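Local coordinates for (R)-specific secondary-alkylsulfatase (Pseudomonas sp., PDB 4AXH), which hydrolyses (R)-secondary-alkyl sulfates with strict inversion of configuration, giving (S)-alcohols and sulfate at a site that holds two zinc ions, at residues A[175-180]-A[260-265]; A[181-186]-A[353-358]; A[285-288]-A[294-297]; A[289-294]-A[308-313]; A[315-320]-A[331-336]. One frame throughout, in Å; residues are numbered along the deposited sequence.

Contact 1 of 5, residues A[175-180]-A[260-265]; sequences VVYSHS and TLVAPN. With ZN (zinc ion), chain D.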
# COMPACT_ATOMS: atom_id res chain seq x y z
N VAL A 175 -25.44 22.20 -4.91
CA VAL A 175 -23.99 22.01 -4.97
C VAL A 175 -23.71 20.52 -5.05
O VAL A 175 -24.42 19.75 -4.42
CB VAL A 175 -23.23 22.74 -3.82
CG1 VAL A 175 -21.78 22.27 -3.71
CG2 VAL A 175 -23.28 24.25 -4.00
N VAL A 176 -22.69 20.13 -5.85
CA VAL A 176 -22.22 18.75 -6.02
C VAL A 176 -20.76 18.73 -5.63
O VAL A 176 -19.98 19.52 -6.13
CB VAL A 176 -22.41 18.22 -7.46
CG1 VAL A 176 -21.89 16.80 -7.61
CG2 VAL A 176 -23.87 18.30 -7.89
N TYR A 177 -20.40 17.84 -4.71
CA TYR A 177 -19.03 17.59 -4.28
C TYR A 177 -18.64 16.38 -5.09
O TYR A 177 -19.17 15.31 -4.83
CB TYR A 177 -18.94 17.24 -2.78
CG TYR A 177 -19.30 18.34 -1.80
CD1 TYR A 177 -18.99 19.68 -2.07
CD2 TYR A 177 -19.88 18.04 -0.57
CE1 TYR A 177 -19.27 20.69 -1.15
CE2 TYR A 177 -20.13 19.05 0.37
CZ TYR A 177 -19.83 20.37 0.08
OH TYR A 177 -20.09 21.36 1.00
N SER A 178 -17.79 16.55 -6.11
CA SER A 178 -17.36 15.44 -6.97
C SER A 178 -16.69 14.32 -6.15
O SER A 178 -16.93 13.14 -6.42
CB SER A 178 -16.43 15.92 -8.07
OG SER A 178 -15.18 16.41 -7.58
N HIS A 179 -15.85 14.69 -5.18
CA HIS A 179 -15.10 13.76 -4.34
C HIS A 179 -14.58 14.42 -3.05
O HIS A 179 -14.64 15.66 -2.90
CB HIS A 179 -13.93 13.09 -5.14
CG HIS A 179 -12.89 14.04 -5.66
ND1 HIS A 179 -13.19 14.96 -6.65
CD2 HIS A 179 -11.58 14.14 -5.34
CE1 HIS A 179 -12.05 15.59 -6.90
NE2 HIS A 179 -11.06 15.14 -6.13
N SER A 180 -14.04 13.58 -2.14
CA SER A 180 -13.53 13.98 -0.84
C SER A 180 -12.14 14.68 -0.80
O SER A 180 -11.37 14.41 0.11
CB SER A 180 -13.59 12.80 0.13
OG SER A 180 -12.81 11.72 -0.35
N THR A 260 -12.87 25.24 4.31
CA THR A 260 -14.16 24.98 4.93
C THR A 260 -14.68 23.59 4.64
O THR A 260 -14.22 22.92 3.71
CB THR A 260 -15.20 26.07 4.50
OG1 THR A 260 -15.70 25.78 3.20
CG2 THR A 260 -14.66 27.50 4.59
N LEU A 261 -15.67 23.15 5.43
CA LEU A 261 -16.32 21.86 5.27
C LEU A 261 -17.79 22.02 5.58
O LEU A 261 -18.14 22.16 6.74
CB LEU A 261 -15.69 20.83 6.21
CG LEU A 261 -15.57 19.42 5.68
CD1 LEU A 261 -14.49 18.65 6.44
CD2 LEU A 261 -16.89 18.71 5.74
N VAL A 262 -18.64 22.06 4.57
CA VAL A 262 -20.08 22.09 4.82
C VAL A 262 -20.69 20.74 4.48
O VAL A 262 -20.64 20.29 3.33
CB VAL A 262 -20.92 23.36 4.48
CG1 VAL A 262 -20.06 24.58 4.16
CG2 VAL A 262 -22.00 23.10 3.44
N ALA A 263 -21.18 20.04 5.51
CA ALA A 263 -21.77 18.72 5.41
C ALA A 263 -22.78 18.58 4.28
O ALA A 263 -23.63 19.46 4.10
CB ALA A 263 -22.41 18.33 6.72
N PRO A 264 -22.71 17.48 3.48
CA PRO A 264 -23.70 17.27 2.41
C PRO A 264 -25.11 16.95 2.92
O PRO A 264 -25.32 16.53 4.06
CB PRO A 264 -23.12 16.10 1.62
CG PRO A 264 -21.73 15.90 2.15
CD PRO A 264 -21.75 16.36 3.54
N ASN A 265 -26.07 17.20 2.05
CA ASN A 265 -27.51 17.03 2.21
C ASN A 265 -27.86 15.60 1.76
O ASN A 265 -28.32 14.79 2.55
CB ASN A 265 -28.17 18.01 1.25
CG ASN A 265 -29.36 18.71 1.75
OD1 ASN A 265 -29.28 19.88 2.11
ND2 ASN A 265 -30.51 18.06 1.66
ZN ZN D . -8.98 15.07 -6.30
O HOH W 1 -17.61 21.82 2.09
O HOH W 2 -8.01 16.88 -5.94
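Tyr-177 reaches from 175-180 to the loop 260-265 and gives its phenol proton to the backbone carbonyl of Val-262, with OH 2.6 Å from O. The hydroxyl lies in the carbonyl plane, on a lone pair, at a C=O...donor angle of 133°. A single water closes a small ring beside this bond: it donates to Tyr-177 OH at 2.7 Å and accepts from Val-262 N, so the phenol oxygen is both donor and acceptor, and the O of Val-262 is tied to it directly and the N through the water. Carbon contacts flank the grip: a Val-262 methyl, CG2, lies 3.6 Å from Tyr-177 OH, and the apolar contact proper is at one edge of the phenol, Pro-264 CG on Tyr-177 CD2 at 3.9 Å. The phenol starts across the gap because its CG is turned anti to the residue's own carbonyl carbon (chi1 -67°), and Phe-210 stacks on the ring from helix 210-219.

Two residues further on, His-179 turns to the metal instead, with NE2 2.1 Å from one zinc ion. Its other nitrogen, ND1, donates to Ser-178 OG at 2.6 Å, and that hydroxyl is in turn hydrogen-bonded to Asp-148, a second shell which, together with the zinc bond, would limit rotation of the imidazole.

The contact sits where strand 172-176 gives way to the zinc-binding loop. Strand 203-207 runs alongside, touching Tyr-177 through Val-204 and Pro-264 through Ala-206, while Ala-188 of helix 188-191 packs against both Tyr-177 and Val-262.

Contact 2 of 5, residues A[181-186]-A[353-358]; sequences HIDHFG and QQHNWP. With ZN (zinc ion), chain C; ZN (zinc ion), chain D.
Asp-183 and His-355 meet because their first torsions send both side chains to one zinc ion: Asp-183 CG lies between its backbone N and carbonyl carbon (chi1 47°), while His-355 CG is anti to its carbonyl carbon (chi1 -74°). Asp-183 OD2 binds that metal at 2.2 Å and His-355 NE2 at 2.0 Å. The carboxylate oxygen therefore approaches the edge of the His-355 ring, 2.9 Å from NE2, as a fellow ligand and not as a hydrogen-bond partner.

His-184 adds its NE2 at 2.0 Å to the same zinc ion. Its ring plane stands at 89° to that of His-355, and its edge rests on the aliphatic start of Gln-354, with CE1 3.4 Å from CB. The far nitrogen of His-184, ND1, is hydrogen-bonded to Asp-148, and the Gln-354 amide turns off to Thr-136.

A water lies 2.1 Å from this zinc ion and equally far from the second one, which His-181 ND1 holds; the water also gives a weak hydrogen bond to Asp-183 OD1. With Asp-310 completing the first metal's shell, this is the binuclear site of the metallo-beta-lactamase fold, built on its HxHxDH signature at the start of a short helix.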
# COMPACT_ATOMS: atom_id res chain seq x y z
N HIS A 181 -11.84 15.61 -1.75
CA HIS A 181 -10.58 16.37 -1.71
C HIS A 181 -10.81 17.84 -1.41
O HIS A 181 -11.78 18.42 -1.90
CB HIS A 181 -9.73 16.18 -2.96
CG HIS A 181 -9.10 14.83 -3.09
ND1 HIS A 181 -8.76 14.30 -4.33
CD2 HIS A 181 -8.77 13.93 -2.13
CE1 HIS A 181 -8.25 13.10 -4.08
NE2 HIS A 181 -8.21 12.84 -2.77
N ILE A 182 -9.93 18.43 -0.58
CA ILE A 182 -10.05 19.82 -0.13
C ILE A 182 -10.18 20.86 -1.25
O ILE A 182 -10.81 21.90 -1.05
CB ILE A 182 -9.03 20.23 0.96
CG1 ILE A 182 -8.53 19.01 1.78
CG2 ILE A 182 -9.64 21.29 1.91
CD1 ILE A 182 -7.13 19.17 2.56
N ASP A 183 -9.63 20.58 -2.43
CA ASP A 183 -9.71 21.48 -3.58
C ASP A 183 -11.08 21.44 -4.24
O ASP A 183 -11.34 22.15 -5.22
CB ASP A 183 -8.55 21.25 -4.59
CG ASP A 183 -8.24 19.80 -4.99
OD1 ASP A 183 -8.36 18.90 -4.12
OD2 ASP A 183 -7.84 19.58 -6.15
N HIS A 184 -11.98 20.62 -3.69
CA HIS A 184 -13.31 20.46 -4.24
C HIS A 184 -14.43 20.86 -3.30
O HIS A 184 -15.47 21.33 -3.78
CB HIS A 184 -13.45 19.06 -4.86
CG HIS A 184 -12.45 18.82 -5.94
ND1 HIS A 184 -12.70 19.19 -7.25
CD2 HIS A 184 -11.19 18.36 -5.86
CE1 HIS A 184 -11.59 18.94 -7.92
NE2 HIS A 184 -10.65 18.42 -7.13
N PHE A 185 -14.22 20.77 -1.96
CA PHE A 185 -15.21 21.17 -0.95
C PHE A 185 -14.79 22.38 -0.10
O PHE A 185 -15.62 22.98 0.59
CB PHE A 185 -15.56 19.98 -0.01
CG PHE A 185 -14.44 19.40 0.83
CD1 PHE A 185 -13.98 20.07 1.97
CD2 PHE A 185 -13.90 18.15 0.55
CE1 PHE A 185 -12.95 19.53 2.75
CE2 PHE A 185 -12.88 17.60 1.35
CZ PHE A 185 -12.40 18.30 2.44
N GLY A 186 -13.49 22.71 -0.14
CA GLY A 186 -12.84 23.72 0.68
C GLY A 186 -13.40 25.11 0.75
O GLY A 186 -13.22 25.79 1.75
N GLN A 353 -13.81 18.69 -16.80
CA GLN A 353 -13.12 18.19 -15.61
C GLN A 353 -13.04 19.23 -14.51
O GLN A 353 -13.41 20.39 -14.74
CB GLN A 353 -11.71 17.73 -15.99
CG GLN A 353 -11.65 16.51 -16.88
CD GLN A 353 -10.62 16.70 -17.92
OE1 GLN A 353 -10.32 17.80 -18.34
NE2 GLN A 353 -10.08 15.59 -18.35
N GLN A 354 -12.55 18.82 -13.34
CA GLN A 354 -12.41 19.72 -12.20
C GLN A 354 -10.96 20.22 -12.03
O GLN A 354 -10.61 20.91 -11.07
CB GLN A 354 -13.05 19.12 -10.94
CG GLN A 354 -14.54 18.77 -11.12
CD GLN A 354 -15.38 20.01 -11.37
OE1 GLN A 354 -15.68 20.40 -12.50
NE2 GLN A 354 -15.76 20.68 -10.31
N HIS A 355 -10.14 19.90 -13.01
CA HIS A 355 -8.79 20.40 -13.19
C HIS A 355 -8.65 20.46 -14.67
O HIS A 355 -9.09 19.54 -15.35
CB HIS A 355 -7.73 19.45 -12.62
CG HIS A 355 -7.66 19.47 -11.14
ND1 HIS A 355 -7.23 20.57 -10.46
CD2 HIS A 355 -8.00 18.50 -10.26
CE1 HIS A 355 -7.31 20.25 -9.18
NE2 HIS A 355 -7.77 19.01 -9.02
N ASN A 356 -8.08 21.57 -15.19
CA ASN A 356 -7.80 21.78 -16.62
C ASN A 356 -8.98 21.96 -17.57
O ASN A 356 -10.13 22.06 -17.15
CB ASN A 356 -6.80 20.77 -17.16
CG ASN A 356 -5.66 20.50 -16.23
OD1 ASN A 356 -5.61 19.47 -15.58
ND2 ASN A 356 -4.70 21.41 -16.16
N TRP A 357 -8.67 21.99 -18.87
CA TRP A 357 -9.54 22.30 -20.00
C TRP A 357 -10.42 21.15 -20.46
O TRP A 357 -10.07 19.96 -20.26
CB TRP A 357 -8.69 22.85 -21.19
CG TRP A 357 -7.50 22.01 -21.47
CD1 TRP A 357 -7.44 20.90 -22.25
CD2 TRP A 357 -6.26 22.07 -20.77
NE1 TRP A 357 -6.20 20.32 -22.15
CE2 TRP A 357 -5.46 21.00 -21.23
CE3 TRP A 357 -5.74 22.93 -19.77
CZ2 TRP A 357 -4.14 20.79 -20.77
CZ3 TRP A 357 -4.46 22.70 -19.28
CH2 TRP A 357 -3.67 21.65 -19.79
N PRO A 358 -11.52 21.47 -21.21
CA PRO A 358 -12.38 20.40 -21.73
C PRO A 358 -11.88 19.77 -23.03
O PRO A 358 -11.10 20.36 -23.72
CB PRO A 358 -13.71 21.16 -22.00
CG PRO A 358 -13.54 22.54 -21.44
CD PRO A 358 -12.09 22.79 -21.53
ZN ZN C . -8.68 18.13 -7.51
ZN ZN D . -8.98 15.07 -6.30
O HOH W 2 -8.01 16.88 -5.94

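Contact 3 of 5, residues A[285-288]-A[294-297]; sequences QLTL and SDMN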
# COMPACT_ATOMS: atom_id res chain seq x y z
N GLN A 285 -22.14 8.69 -11.32
CA GLN A 285 -21.53 7.36 -11.42
C GLN A 285 -20.49 7.22 -10.31
O GLN A 285 -19.47 7.90 -10.37
CB GLN A 285 -20.86 7.14 -12.79
CG GLN A 285 -20.02 5.85 -12.86
CD GLN A 285 -18.98 5.80 -13.96
OE1 GLN A 285 -18.65 6.82 -14.62
NE2 GLN A 285 -18.41 4.61 -14.15
N LEU A 286 -20.73 6.35 -9.31
CA LEU A 286 -19.78 6.17 -8.23
C LEU A 286 -18.46 5.57 -8.74
O LEU A 286 -18.47 4.50 -9.33
CB LEU A 286 -20.37 5.24 -7.15
CG LEU A 286 -21.35 5.82 -6.12
CD1 LEU A 286 -21.81 4.73 -5.16
CD2 LEU A 286 -20.72 6.90 -5.29
N THR A 287 -17.33 6.26 -8.49
CA THR A 287 -15.98 5.78 -8.85
C THR A 287 -15.14 5.62 -7.59
O THR A 287 -13.99 6.06 -7.54
CB THR A 287 -15.31 6.67 -9.90
OG1 THR A 287 -15.18 7.96 -9.36
CG2 THR A 287 -16.07 6.75 -11.20
N LEU A 288 -15.72 4.97 -6.57
CA LEU A 288 -15.08 4.79 -5.26
C LEU A 288 -13.76 4.05 -5.24
O LEU A 288 -13.67 2.92 -5.73
CB LEU A 288 -16.04 4.20 -4.20
CG LEU A 288 -17.47 4.80 -4.09
CD1 LEU A 288 -18.29 4.03 -3.08
CD2 LEU A 288 -17.45 6.29 -3.73
N SER A 294 -13.89 8.54 -1.71
CA SER A 294 -15.28 8.91 -1.93
C SER A 294 -15.20 9.74 -3.18
O SER A 294 -14.58 10.80 -3.17
CB SER A 294 -15.82 9.72 -0.75
OG SER A 294 -17.23 9.81 -0.85
N ASP A 295 -15.71 9.20 -4.30
CA ASP A 295 -15.53 9.78 -5.64
C ASP A 295 -16.65 9.41 -6.60
O ASP A 295 -17.26 8.36 -6.47
CB ASP A 295 -14.18 9.23 -6.17
CG ASP A 295 -13.58 9.82 -7.42
OD1 ASP A 295 -13.91 10.99 -7.75
OD2 ASP A 295 -12.77 9.13 -8.06
N MET A 296 -16.85 10.25 -7.62
CA MET A 296 -17.87 10.02 -8.64
C MET A 296 -17.73 10.92 -9.85
O MET A 296 -17.12 11.98 -9.78
CB MET A 296 -19.31 10.15 -8.05
CG MET A 296 -19.73 11.55 -7.69
SD MET A 296 -21.22 11.50 -6.72
CE MET A 296 -21.57 13.26 -6.53
N ASN A 297 -18.35 10.50 -10.97
CA ASN A 297 -18.42 11.28 -12.21
C ASN A 297 -19.86 11.81 -12.32
O ASN A 297 -20.78 11.28 -11.69
CB ASN A 297 -18.08 10.41 -13.44
CG ASN A 297 -16.67 9.88 -13.47
OD1 ASN A 297 -15.71 10.57 -13.12
ND2 ASN A 297 -16.52 8.66 -13.96
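Gln-285 and Asn-297 form the tight end of this hairpin, an antiparallel hydrogen-bonded pair. Gln-285 N donates to Asn-297 O at 2.9 Å, and Asn-297 N returns the bond to Gln-285 O. Their side chains run side by side the same way and add a third link, from Asn-297 ND2 to Gln-285 OE1 at 2.9 Å. That bond is straight at the hydrogen (168°), yet the donor stands 54° above the acceptor's carbonyl plane, in keeping with the 62° twist between the amides. Asn-297 spends its OD1 on Asn-311. Just past the strand, Thr-287 N adds one more hydrogen bond to Asp-295 O (2.9 Å), with Thr-287 CG2 3.4 Å from Asn-297 ND2.

The opposite face is looser. Leu-286 and Met-296 are a non-hydrogen-bonded pair whose side chains barely meet, CD2 to CB at 4.5 Å, as the methionine leads away. Leu-288, partly exposed like Leu-286, lies at the margin with CD2 against the backbone of Asp-295, 3.4 Å from its N.

The hairpin of strands 280-286 and 296-300 lies between two layers: helix 330-344 lies against Gln-285 and Thr-287, while Pro-207 of strand 203-207, in the sheet of strand 172-176, packs on Leu-286, Leu-288 and Met-296.

Contact 4 of 5, residues A[289-294]-A[308-313]; sequences GSEAPS and TADNAP. With ZN (zinc ion), chain D; ZN (zinc ion), chain C.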
# COMPACT_ATOMS: atom_id res chain seq x y z
N GLY A 289 -12.76 4.73 -4.68
CA GLY A 289 -11.41 4.22 -4.48
C GLY A 289 -10.37 4.49 -5.56
O GLY A 289 -9.20 4.08 -5.41
N SER A 290 -10.77 5.14 -6.68
CA SER A 290 -9.83 5.45 -7.77
C SER A 290 -8.92 6.66 -7.36
O SER A 290 -8.07 6.48 -6.50
CB SER A 290 -10.57 5.64 -9.09
OG SER A 290 -11.57 6.64 -9.01
N GLU A 291 -9.14 7.87 -7.91
CA GLU A 291 -8.37 9.07 -7.57
C GLU A 291 -8.64 9.51 -6.08
O GLU A 291 -7.76 10.13 -5.46
CB GLU A 291 -8.70 10.19 -8.57
CG GLU A 291 -7.85 11.44 -8.40
CD GLU A 291 -8.49 12.49 -7.52
OE1 GLU A 291 -9.71 12.36 -7.24
OE2 GLU A 291 -7.81 13.48 -7.19
N ALA A 292 -9.84 9.23 -5.54
CA ALA A 292 -10.24 9.55 -4.17
C ALA A 292 -11.09 8.44 -3.60
O ALA A 292 -11.81 7.79 -4.36
CB ALA A 292 -11.01 10.86 -4.12
N PRO A 293 -11.07 8.20 -2.26
CA PRO A 293 -11.89 7.12 -1.66
C PRO A 293 -13.40 7.30 -1.86
O PRO A 293 -14.10 6.32 -2.15
CB PRO A 293 -11.51 7.15 -0.18
CG PRO A 293 -10.15 7.77 -0.17
CD PRO A 293 -10.24 8.84 -1.22
N SER A 294 -13.89 8.54 -1.71
CA SER A 294 -15.28 8.91 -1.93
C SER A 294 -15.20 9.74 -3.18
O SER A 294 -14.58 10.80 -3.17
CB SER A 294 -15.82 9.72 -0.75
OG SER A 294 -17.23 9.81 -0.85
N THR A 308 -15.78 14.18 -15.35
CA THR A 308 -15.00 13.09 -14.76
C THR A 308 -14.24 13.46 -13.50
O THR A 308 -13.28 12.75 -13.15
CB THR A 308 -14.02 12.55 -15.79
OG1 THR A 308 -13.05 13.56 -16.07
CG2 THR A 308 -14.71 12.11 -17.06
N ALA A 309 -14.64 14.56 -12.81
CA ALA A 309 -13.98 15.03 -11.59
C ALA A 309 -12.46 15.09 -11.87
O ALA A 309 -12.06 15.75 -12.85
CB ALA A 309 -14.30 14.08 -10.42
N ASP A 310 -11.62 14.37 -11.07
CA ASP A 310 -10.15 14.24 -11.22
C ASP A 310 -9.74 12.82 -11.67
O ASP A 310 -8.56 12.44 -11.55
CB ASP A 310 -9.44 14.52 -9.90
CG ASP A 310 -9.69 15.87 -9.28
OD1 ASP A 310 -10.47 16.66 -9.87
OD2 ASP A 310 -9.10 16.14 -8.20
N ASN A 311 -10.75 12.04 -12.17
CA ASN A 311 -10.55 10.67 -12.60
C ASN A 311 -9.77 10.49 -13.89
O ASN A 311 -9.21 9.41 -14.11
CB ASN A 311 -11.88 9.95 -12.66
CG ASN A 311 -12.53 9.93 -11.32
OD1 ASN A 311 -11.89 9.58 -10.31
ND2 ASN A 311 -13.76 10.39 -11.26
N ALA A 312 -9.74 11.52 -14.75
CA ALA A 312 -9.03 11.42 -16.01
C ALA A 312 -8.55 12.78 -16.46
O ALA A 312 -8.99 13.27 -17.50
CB ALA A 312 -9.92 10.77 -17.06
N PRO A 313 -7.60 13.42 -15.74
CA PRO A 313 -7.14 14.75 -16.18
C PRO A 313 -6.09 14.71 -17.30
O PRO A 313 -5.52 13.65 -17.57
CB PRO A 313 -6.59 15.34 -14.87
CG PRO A 313 -6.08 14.18 -14.11
CD PRO A 313 -6.92 13.00 -14.50
ZN ZN D . -8.98 15.07 -6.30
ZN ZN C . -8.68 18.13 -7.51
O HOH W 2 -8.01 16.88 -5.94
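Glu-291 lays its carboxylate over the side chain of Asp-310, with CD 3.3 Å from Asp-310 CB. Its chain leaves with CG anti to the backbone N and then bends sharply at the next bond (chi2 -94°), which swings the acid group round to the metals. There Glu-291 OE2 binds one zinc ion at 2.2 Å. Asp-310 uses a single oxygen for both: OD2 lies 2.2 Å from that same zinc ion and 2.1 Å from the other, so it bridges the pair. The two carboxylates are turned 66° against each other and bring Glu-291 OE2 to 3.1 Å from Asp-310 OD2, a closeness between like groups that the shared zinc ion accounts for.

Behind the metal ligands comes a second layer. Asn-311 OD1 faces Ser-290 OG at 3.2 Å and Glu-291 CB at 3.7 Å, so the asparagine oxygen lies beside the first carbon of the glutamate arm. Ser-290 OG has its hydrogen bond with the carbonyl O of Thr-287, and the asparagine's ND2 is held by Asn-297. A type II' turn from Thr-308 to Asn-311, closed by Asn-311 N on Thr-308 O at 2.8 Å, presents Asp-310 to the zinc ions.

His-179, His-181 and a water that bridges the two metals complete the shell of the zinc ion that Glu-291 binds. An aspartate bridging the two metals is found in many binuclear hydrolases of this superfamily, such as glyoxalase II, though not in the classical lactamases; the glutamate takes a place where those have a third histidine, consistent with an SdsA1-like alkylsulfatase.

Contact 5 of 5, residues A[315-320]-A[331-336]; sequences AMHNLL and KAWAGY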
# COMPACT_ATOMS: atom_id res chain seq x y z
N ALA A 315 -2.98 14.88 -17.81
CA ALA A 315 -1.66 14.55 -17.27
C ALA A 315 -1.81 13.25 -16.52
O ALA A 315 -2.93 12.91 -16.12
CB ALA A 315 -1.18 15.63 -16.31
N MET A 316 -0.72 12.51 -16.33
CA MET A 316 -0.74 11.28 -15.56
C MET A 316 -0.98 11.69 -14.12
O MET A 316 -0.37 12.66 -13.67
CB MET A 316 0.59 10.52 -15.69
CG MET A 316 0.54 9.15 -15.05
SD MET A 316 2.06 8.21 -15.15
CE MET A 316 1.79 7.20 -16.64
N HIS A 317 -1.89 11.01 -13.41
CA HIS A 317 -2.14 11.35 -12.00
C HIS A 317 -1.25 10.48 -11.11
O HIS A 317 -0.48 9.64 -11.62
CB HIS A 317 -3.63 11.20 -11.65
CG HIS A 317 -4.18 12.18 -10.64
ND1 HIS A 317 -3.46 12.52 -9.49
CD2 HIS A 317 -5.38 12.80 -10.61
CE1 HIS A 317 -4.24 13.34 -8.80
NE2 HIS A 317 -5.41 13.54 -9.43
N ASN A 318 -1.33 10.66 -9.79
CA ASN A 318 -0.48 9.89 -8.88
C ASN A 318 -1.14 8.62 -8.39
O ASN A 318 -2.32 8.63 -8.05
CB ASN A 318 -0.10 10.73 -7.66
CG ASN A 318 0.93 11.79 -7.92
OD1 ASN A 318 2.11 11.52 -8.30
ND2 ASN A 318 0.55 13.01 -7.59
N LEU A 319 -0.36 7.54 -8.28
CA LEU A 319 -0.80 6.31 -7.63
C LEU A 319 -0.30 6.41 -6.17
O LEU A 319 -0.87 5.81 -5.27
CB LEU A 319 -0.29 5.04 -8.34
CG LEU A 319 -0.92 4.78 -9.70
CD1 LEU A 319 -0.24 3.63 -10.40
CD2 LEU A 319 -2.44 4.60 -9.60
N LEU A 320 0.77 7.21 -5.97
CA LEU A 320 1.41 7.53 -4.70
C LEU A 320 1.80 9.00 -4.70
O LEU A 320 2.85 9.36 -5.26
CB LEU A 320 2.66 6.63 -4.41
CG LEU A 320 3.31 6.80 -3.02
CD1 LEU A 320 2.50 6.09 -1.95
CD2 LEU A 320 4.72 6.28 -2.99
N LYS A 331 -5.90 -0.58 -11.23
CA LYS A 331 -6.86 -1.54 -11.81
C LYS A 331 -8.31 -1.03 -11.69
O LYS A 331 -9.05 -1.04 -12.66
CB LYS A 331 -6.67 -2.95 -11.21
CG LYS A 331 -7.83 -3.93 -11.41
CD LYS A 331 -7.44 -5.20 -12.17
CE LYS A 331 -7.71 -5.11 -13.67
NZ LYS A 331 -6.65 -4.34 -14.40
N ALA A 332 -8.67 -0.54 -10.50
CA ALA A 332 -10.02 -0.02 -10.25
C ALA A 332 -10.25 1.29 -11.01
O ALA A 332 -11.33 1.51 -11.59
CB ALA A 332 -10.25 0.16 -8.75
N TRP A 333 -9.21 2.14 -11.02
CA TRP A 333 -9.21 3.41 -11.74
C TRP A 333 -9.50 3.18 -13.25
O TRP A 333 -10.46 3.76 -13.76
CB TRP A 333 -7.84 4.09 -11.55
CG TRP A 333 -7.84 5.58 -11.68
CD1 TRP A 333 -8.59 6.35 -12.54
CD2 TRP A 333 -6.94 6.47 -11.01
NE1 TRP A 333 -8.21 7.67 -12.44
CE2 TRP A 333 -7.21 7.78 -11.50
CE3 TRP A 333 -5.94 6.30 -10.02
CZ2 TRP A 333 -6.53 8.91 -11.01
CZ3 TRP A 333 -5.22 7.40 -9.59
CH2 TRP A 333 -5.55 8.69 -10.05
N ALA A 334 -8.73 2.29 -13.92
CA ALA A 334 -8.94 1.96 -15.33
C ALA A 334 -10.36 1.42 -15.60
O ALA A 334 -10.98 1.81 -16.59
CB ALA A 334 -7.88 0.99 -15.84
N GLY A 335 -10.87 0.60 -14.68
CA GLY A 335 -12.22 0.04 -14.75
C GLY A 335 -13.34 1.07 -14.70
O GLY A 335 -14.39 0.90 -15.35
N TYR A 336 -13.12 2.17 -13.93
CA TYR A 336 -14.10 3.25 -13.81
C TYR A 336 -14.08 4.19 -15.03
O TYR A 336 -15.10 4.78 -15.40
CB TYR A 336 -13.84 4.05 -12.52
CG TYR A 336 -14.23 3.33 -11.24
CD1 TYR A 336 -15.47 2.73 -11.10
CD2 TYR A 336 -13.37 3.31 -10.14
CE1 TYR A 336 -15.85 2.09 -9.93
CE2 TYR A 336 -13.73 2.67 -8.96
CZ TYR A 336 -14.97 2.06 -8.86
OH TYR A 336 -15.38 1.48 -7.69
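His-317 is the first residue of 315-320 to touch the helix 331-336, and it does so just ahead of the sulfate-binding loop of this metallo-beta-lactamase domain, to which Asn-318, Leu-319 and Leu-320 belong. Its CB comes 3.5 Å from CH2 of Trp-333, at the far end of the indole. The two rings are set obliquely, their planes 58° apart. The imidazole is held by its own neighbour, since Asn-318 N donates to His-317 ND1 at 2.8 Å, almost in the ring plane. NE2, on the other side of the ring, makes a weak hydrogen bond to the zinc ligand Glu-291, so His-317 stands in the second shell of the metal site.

Asn-318 comes next and meets the helix through its backbone: its O lies at the edge of the indole, near the ring plane, 3.5 Å from Trp-333 CZ3. That carbonyl also accepts a hydrogen bond from Arg-328, another sulfate-binding residue, while the first bond of the side chain points away from the helix, and the side chain packs on Tyr-417.

Leu-319 closes the contact with one methyl, as its CG anti to the carbonyl carbon (chi1 -70°) carries CD2 back to the indole. Leu-320 leaves the helix behind and packs on Phe-434 of the second subunit.

All three neighbours therefore lean on one tryptophan, which Tyr-376 stacks against and Asn-311 O holds by the indole N-H. Leu-319 CD2 sits 3.9 Å from both CE3 and CZ3 of Trp-333.

Contacts 1, 2 and 4 supply the ligands of two zinc ions that lie 3.3 Å apart; contacts 3 and 5 lie in the layer around them, with Asp-295 beside His-179 and His-317 beside Glu-291. Contact 4 is the meeting point: its centre is about 7 Å from that of contact 3, 8 Å from contact 5 and 10 Å from contact 2. A probable hydrogen bond from Gln-354 N to Ala-309 O (3.1 Å) joins it to contact 2, and packing of Asp-310 O on His-317 CD2 (3.3 Å) to contact 5. Another, from Ser-180 N to Ser-294 O, ties contact 1 to the residue that contacts 3 and 4 share. Contacts 1 and 5, centres about 22 Å apart, lie on roughly opposite sides of the zinc pair.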